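Local coordinates for interferon-inducible and double-stranded-dependent eIF-2kinase (Carassius auratus, PDB 4KMF), which binds Z-DNA through this Zalpha domain, the part crystallised here, and as a whole PKR-like protein probably phosphorylates the translation initiation factor eIF2alpha, at residues 11-16 and 22-27. Residues are numbered along the deposited sequence; the frame is centred on the assembly and turned at random.
Sequences IDFLRQ and ALTIAK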
ATOM      1  N   ILE A  11     -13.643  10.963 -14.373  1.00 21.17           N
ATOM      2  CA  ILE A  11     -14.693  10.520 -15.307  1.00 22.06           C
ATOM      3  C   ILE A  11     -14.582  11.213 -16.676  1.00 22.70           C
ATOM      4  O   ILE A  11     -14.684  10.554 -17.722  1.00 22.32           O
ATOM      5  CB  ILE A  11     -16.126  10.699 -14.706  1.00 22.53           C
ATOM      6  CG1 ILE A  11     -16.284   9.837 -13.445  1.00 21.78           C
ATOM      7  CG2 ILE A  11     -17.233  10.402 -15.730  1.00 23.93           C
ATOM      8  CD1 ILE A  11     -16.161   8.331 -13.663  1.00 24.38           C
ATOM      9  N   ASP A  12     -14.351  12.525 -16.665  1.00 24.19           N
ATOM     10  CA  ASP A  12     -14.195  13.280 -17.915  1.00 25.11           C
ATOM     11  C   ASP A  12     -12.997  12.763 -18.706  1.00 25.05           C
ATOM     12  O   ASP A  12     -13.064  12.622 -19.942  1.00 25.56           O
ATOM     13  CB  ASP A  12     -14.020  14.782 -17.625  1.00 27.25           C
ATOM     14  CG  ASP A  12     -15.279  15.438 -17.063  1.00 31.91           C
ATOM     15  OD1 ASP A  12     -16.398  14.875 -17.156  1.00 37.19           O
ATOM     16  OD2 ASP A  12     -15.150  16.566 -16.531  1.00 38.67           O
ATOM     17  N   PHE A  13     -11.901  12.489 -17.994  1.00 23.40           N
ATOM     18  CA  PHE A  13     -10.726  11.913 -18.612  1.00 22.73           C
ATOM     19  C   PHE A  13     -11.037  10.582 -19.324  1.00 22.99           C
ATOM     20  O   PHE A  13     -10.596  10.348 -20.480  1.00 23.60           O
ATOM     21  CB  PHE A  13      -9.586  11.742 -17.603  1.00 23.57           C
ATOM     22  CG  PHE A  13      -8.352  11.184 -18.233  1.00 22.98           C
ATOM     23  CD1 PHE A  13      -8.096   9.801 -18.224  1.00 24.08           C
ATOM     24  CD2 PHE A  13      -7.472  12.027 -18.929  1.00 22.99           C
ATOM     25  CE1 PHE A  13      -6.978   9.282 -18.896  1.00 24.05           C
ATOM     26  CE2 PHE A  13      -6.336  11.503 -19.557  1.00 22.80           C
ATOM     27  CZ  PHE A  13      -6.089  10.143 -19.534  1.00 23.00           C
ATOM     28  N   LEU A  14     -11.750   9.686 -18.637  1.00 21.90           N
ATOM     29  CA  LEU A  14     -12.106   8.412 -19.269  1.00 23.16           C
ATOM     30  C   LEU A  14     -13.078   8.585 -20.423  1.00 24.28           C
ATOM     31  O   LEU A  14     -12.973   7.860 -21.404  1.00 25.39           O
ATOM     32  CB  LEU A  14     -12.616   7.390 -18.256  1.00 23.32           C
ATOM     33  CG  LEU A  14     -11.583   7.019 -17.192  1.00 22.49           C
ATOM     34  CD1 LEU A  14     -12.251   6.298 -16.035  1.00 21.56           C
ATOM     35  CD2 LEU A  14     -10.435   6.170 -17.769  1.00 23.34           C
ATOM     36  N   ARG A  15     -14.020   9.512 -20.306  1.00 25.19           N
ATOM     37  CA  ARG A  15     -14.941   9.820 -21.428  1.00 26.58           C
ATOM     38  C   ARG A  15     -14.154  10.330 -22.647  1.00 27.46           C
ATOM     39  O   ARG A  15     -14.455   9.931 -23.791  1.00 28.89           O
ATOM     40  CB  ARG A  15     -16.014  10.829 -21.008  1.00 26.41           C
ATOM     41  N   GLN A  16     -13.135  11.172 -22.410  1.00 27.66           N
ATOM     42  CA  GLN A  16     -12.366  11.778 -23.501  1.00 28.41           C
ATOM     43  C   GLN A  16     -11.327  10.824 -24.081  1.00 28.82           C
ATOM     44  O   GLN A  16     -11.033  10.867 -25.280  1.00 30.39           O
ATOM     45  CB  GLN A  16     -11.707  13.087 -23.054  1.00 28.28           C
ATOM     46  N   ALA A  22      -4.290   3.300 -14.311  1.00 19.00           N
ATOM     47  CA  ALA A  22      -4.172   4.359 -13.311  1.00 19.18           C
ATOM     48  C   ALA A  22      -2.996   5.298 -13.563  1.00 19.85           C
ATOM     49  O   ALA A  22      -3.112   6.491 -13.349  1.00 20.05           O
ATOM     50  CB  ALA A  22      -4.056   3.770 -11.905  1.00 18.47           C
ATOM     51  N   LEU A  23      -1.871   4.759 -14.024  1.00 21.55           N
ATOM     52  CA  LEU A  23      -0.658   5.551 -14.176  1.00 23.26           C
ATOM     53  C   LEU A  23      -0.906   6.640 -15.212  1.00 22.40           C
ATOM     54  O   LEU A  23      -0.550   7.778 -15.013  1.00 23.45           O
ATOM     55  CB  LEU A  23       0.524   4.655 -14.543  1.00 24.56           C
ATOM     56  CG  LEU A  23       1.874   5.331 -14.332  1.00 28.45           C
ATOM     57  CD1 LEU A  23       2.648   4.563 -13.272  1.00 35.49           C
ATOM     58  CD2 LEU A  23       2.659   5.409 -15.651  1.00 32.63           C
ATOM     59  N   THR A  24      -1.588   6.305 -16.285  1.00 22.51           N
ATOM     60  CA  THR A  24      -1.938   7.308 -17.296  1.00 22.16           C
ATOM     61  C   THR A  24      -2.883   8.434 -16.806  1.00 21.11           C
ATOM     62  O   THR A  24      -2.678   9.615 -17.090  1.00 21.47           O
ATOM     63  CB  THR A  24      -2.560   6.598 -18.448  1.00 22.34           C
ATOM     64  OG1 THR A  24      -1.610   5.642 -18.923  1.00 24.63           O
ATOM     65  CG2 THR A  24      -2.911   7.577 -19.556  1.00 23.92           C
ATOM     66  N   ILE A  25      -3.934   8.030 -16.093  1.00 19.91           N
ATOM     67  CA  ILE A  25      -4.902   8.941 -15.538  1.00 18.95           C
ATOM     68  C   ILE A  25      -4.180   9.846 -14.557  1.00 19.20           C
ATOM     69  O   ILE A  25      -4.369  11.069 -14.567  1.00 19.89           O
ATOM     70  CB  ILE A  25      -6.009   8.154 -14.786  1.00 17.40           C
ATOM     71  CG1 ILE A  25      -6.748   7.193 -15.733  1.00 17.97           C
ATOM     72  CG2 ILE A  25      -6.975   9.130 -14.096  1.00 17.25           C
ATOM     73  CD1 ILE A  25      -7.676   6.197 -15.018  1.00 18.21           C
ATOM     74  N   ALA A  26      -3.343   9.269 -13.698  1.00 19.32           N
ATOM     75  CA  ALA A  26      -2.577  10.093 -12.740  1.00 19.71           C
ATOM     76  C   ALA A  26      -1.726  11.171 -13.386  1.00 20.48           C
ATOM     77  O   ALA A  26      -1.719  12.309 -12.915  1.00 21.69           O
ATOM     78  CB  ALA A  26      -1.736   9.220 -11.845  1.00 19.38           C
ATOM     79  N   LYS A  27      -1.030  10.837 -14.464  1.00 21.01           N
ATOM     80  CA  LYS A  27      -0.181  11.809 -15.140  1.00 22.24           C
ATOM     81  C   LYS A  27      -0.991  12.990 -15.693  1.00 23.32           C
ATOM     82  O   LYS A  27      -0.546  14.137 -15.600  1.00 23.33           O
ATOM     83  CB  LYS A  27       0.606  11.128 -16.266  1.00 23.14           C
TER
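The ring of Phe-13 is the one flat side chain that touches across this contact, and it meets Ile-25 and Thr-24 obliquely. The contact joins the first two helices of the Zalpha domain, a winged helix-turn-helix fold, through helix 2-17 and helix 22-29. The short strand 20-21 lies in the connection between them. Phe-13 has CG anti to its backbone nitrogen (chi1 -178°), and its CB is directed toward residues 22-27. This brings the CD1-CE1 bond of the ring next to Ile-25 CG1: CE1 of Phe-13 lies 3.8 Å from Ile-25 CG1, and CD1 of Phe-13 lies 3.9 Å from the same carbon. CE1 of Phe-13 is also 4.0 Å from Ile-25 CA, so the ring reaches the helix backbone. At the far end of the ring, CZ of Phe-13 approaches the methyl CG2 of Thr-24 at 4.1 Å, and the two side chains cross at about a right angle. Glu-28 and Ile-29, further along helix 22-29, also touch Phe-13.

The two segments approach to 10.8 Å between axes, with an angle of 112° between their directions. The contact is small, burying 171 Å² in all, and it is apolar. Ile-25 is buried and meets both Phe-13 and Leu-14. It also packs on Val-36 of helix 33-45 and on Ser-20, and so ties this pair of helices to the third. Leu-14, also buried, touches Leu-61 of strand 58-61 and thereby joins the contact to the sheet. The extended end of Ile-25 (chi2 169°) carries its terminal methyl to Leu-14, where CD1 of Ile-25 meets CD2 of Leu-14 at 3.9 Å.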